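Long-range contact in endoglucanase (Humicola insolens, PDB 1DYS), which hydrolyses internal beta-1,4-glucosidic linkages of cellulose and related beta-glucans as a family 6 glycoside hydrolase: residues Q262-Q267 with A305-K310. Residues are numbered along the deposited sequence; the frame is centred on the assembly and turned at random.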
loop_
_atom_site.group_PDB
_atom_site.type_symbol
_atom_site.label_atom_id
_atom_site.label_comp_id
_atom_site.label_asym_id
_atom_site.label_seq_id
_atom_site.Cartn_x
_atom_site.Cartn_y
_atom_site.Cartn_z
ATOM N N GLN A 262 27.723 -10.443 13.362
ATOM C CA GLN A 262 28.054 -9.415 12.400
ATOM C C GLN A 262 26.914 -8.533 11.906
ATOM O O GLN A 262 25.880 -9.066 11.573
ATOM C CB GLN A 262 28.793 -9.996 11.191
ATOM C CG GLN A 262 30.060 -10.753 11.613
ATOM C CD GLN A 262 31.036 -9.862 12.380
ATOM O OE1 GLN A 262 31.209 -10.037 13.575
ATOM N NE2 GLN A 262 31.651 -8.891 11.722
ATOM N N PHE A 263 27.146 -7.217 11.846
ATOM C CA PHE A 263 26.070 -6.310 11.448
ATOM C C PHE A 263 26.292 -5.631 10.105
ATOM O O PHE A 263 27.404 -5.390 9.673
ATOM C CB PHE A 263 25.973 -5.125 12.442
ATOM C CG PHE A 263 25.114 -5.413 13.631
ATOM C CD1 PHE A 263 25.525 -6.348 14.571
ATOM C CD2 PHE A 263 23.846 -4.877 13.798
ATOM C CE1 PHE A 263 24.749 -6.677 15.645
ATOM C CE2 PHE A 263 23.075 -5.174 14.888
ATOM C CZ PHE A 263 23.496 -6.098 15.845
ATOM N N ILE A 264 25.198 -5.207 9.476
ATOM C CA ILE A 264 25.218 -4.269 8.360
ATOM C C ILE A 264 24.287 -3.143 8.848
ATOM O O ILE A 264 23.329 -3.482 9.509
ATOM C CB ILE A 264 24.881 -4.650 6.933
ATOM C CG1 ILE A 264 23.528 -5.379 6.877
ATOM C CG2 ILE A 264 26.005 -5.553 6.408
ATOM C CD1 ILE A 264 23.170 -5.968 5.534
ATOM N N ILE A 265 24.693 -1.877 8.723
ATOM C CA ILE A 265 23.923 -0.801 9.370
ATOM C C ILE A 265 23.532 0.242 8.337
ATOM O O ILE A 265 24.335 0.747 7.575
ATOM C CB ILE A 265 24.763 -0.057 10.433
ATOM C CG1 ILE A 265 25.041 -1.020 11.591
ATOM C CG2 ILE A 265 24.014 1.157 10.997
ATOM C CD1 ILE A 265 25.680 -0.462 12.820
ATOM N N ASP A 266 22.228 0.538 8.263
ATOM C CA ASP A 266 21.721 1.473 7.259
ATOM C C ASP A 266 22.149 2.887 7.683
ATOM O O ASP A 266 21.982 3.220 8.863
ATOM C CB ASP A 266 20.179 1.453 7.304
ATOM C CG ASP A 266 19.510 2.047 6.072
ATOM O OD1 ASP A 266 20.137 2.577 5.131
ATOM O OD2 ASP A 266 18.237 1.995 6.027
ATOM N N GLN A 267 22.674 3.652 6.731
ATOM C CA GLN A 267 22.915 5.074 6.960
ATOM C C GLN A 267 22.311 5.830 5.786
ATOM O O GLN A 267 22.701 6.942 5.481
ATOM C CB GLN A 267 24.404 5.469 7.093
ATOM C CG GLN A 267 25.065 4.964 8.370
ATOM C CD GLN A 267 24.583 5.727 9.600
ATOM O OE1 GLN A 267 25.133 6.778 9.943
ATOM N NE2 GLN A 267 23.567 5.201 10.230
ATOM N N ALA A 305 29.588 -3.859 7.339
ATOM C CA ALA A 305 29.527 -2.755 6.389
ATOM C C ALA A 305 28.472 -1.730 6.771
ATOM O O ALA A 305 27.505 -2.036 7.481
ATOM C CB ALA A 305 29.222 -3.280 4.980
ATOM N N ILE A 306 28.721 -0.509 6.333
ATOM C CA ILE A 306 27.687 0.530 6.373
ATOM C C ILE A 306 27.047 0.423 4.995
ATOM O O ILE A 306 27.764 0.269 4.005
ATOM C CB ILE A 306 28.212 1.967 6.630
ATOM C CG1 ILE A 306 28.632 2.015 8.099
ATOM C CG2 ILE A 306 27.137 2.997 6.267
ATOM C CD1 ILE A 306 29.559 3.116 8.545
ATOM N N VAL A 307 25.721 0.291 4.914
ATOM C CA VAL A 307 24.996 0.197 3.662
ATOM C C VAL A 307 23.858 1.216 3.621
ATOM O O VAL A 307 23.614 1.965 4.598
ATOM C CB VAL A 307 24.392 -1.236 3.470
ATOM C CG1 VAL A 307 25.514 -2.264 3.338
ATOM C CG2 VAL A 307 23.479 -1.529 4.663
ATOM N N TRP A 308 23.204 1.391 2.478
ATOM C CA TRP A 308 21.929 2.104 2.373
ATOM C C TRP A 308 20.851 1.046 2.036
ATOM O O TRP A 308 20.971 0.293 1.051
ATOM C CB TRP A 308 21.854 3.201 1.332
ATOM C CG TRP A 308 22.650 4.436 1.565
ATOM C CD1 TRP A 308 23.591 4.642 2.514
ATOM C CD2 TRP A 308 22.520 5.649 0.819
ATOM N NE1 TRP A 308 24.077 5.945 2.422
ATOM C CE2 TRP A 308 23.444 6.561 1.387
ATOM C CE3 TRP A 308 21.724 6.048 -0.268
ATOM C CZ2 TRP A 308 23.580 7.845 0.840
ATOM C CZ3 TRP A 308 21.867 7.312 -0.790
ATOM C CH2 TRP A 308 22.779 8.207 -0.207
ATOM N N VAL A 309 19.828 1.003 2.906
ATOM C CA VAL A 309 18.765 0.008 2.671
ATOM C C VAL A 309 17.486 0.754 2.309
ATOM O O VAL A 309 16.983 0.568 1.226
ATOM C CB VAL A 309 18.615 -0.844 3.938
ATOM C CG1 VAL A 309 17.627 -1.975 3.654
ATOM C CG2 VAL A 309 19.942 -1.417 4.424
ATOM N N LYS A 310 16.947 1.611 3.218
ATOM C CA LYS A 310 15.778 2.388 2.801
ATOM C C LYS A 310 16.185 3.354 1.708
ATOM O O LYS A 310 17.211 4.045 1.832
ATOM C CB LYS A 310 15.360 3.235 4.013
ATOM C CG LYS A 310 14.401 4.376 3.780
ATOM C CD LYS A 310 12.982 3.903 3.480
ATOM C CE LYS A 310 12.212 5.129 2.983
ATOM N NZ LYS A 310 10.740 4.778 2.891
#
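Ile264 and Ile265 pair with Ala305 and Ile306 as neighbouring parallel strands of the distorted beta/alpha barrel of family 6 cellulases, where strand 262-266 lies between strands 215-218 and 303-307. Backbone bonds set the register. Ile265 gives its N-H to Ala305 O (3.1 Å) and accepts that of Val307 at its own O (3.0 Å), and Gln267 N continues the ladder by reaching Val307 O at 2.9 Å.

Apolar packing is on the face of Ile264, Ala305 and Val307. Beta-branched residues suit extended strands, and the small Ala305 sits beside the bulkier Ile264, with CB 4.2 Å from Ile264 CG2; Val307 CG2 nears Ile264 CB, and Ile264 also touches Ile135 of strand 132-136. Beyond the strand end, chi1 (-69°) sets Gln267 CG against Ile306 CG2 at 3.5 Å, and the bend at chi2 turns NE2 back to Asp266 O; NE2 also meets Asn224 O.

At the end of strand 262-266, the buried Asp266 carboxylate clasps the chain leading to Lys310, a probable substrate-binding residue whose amine is held by Glu314 O and Asp316. Aspartate suits this place because its two oxygens serve two successive amides, besides Ser268 OG at OD1 and Ser221 N at OD2, which would favour the charged form. With CG anti to the backbone N (chi1 -163°), OD1 takes Val309 N from above the carboxylate plane at 2.7 Å, and OD2 receives Lys310 N on its syn side but tilted out of that plane, at 3.1 Å and almost straight (176°).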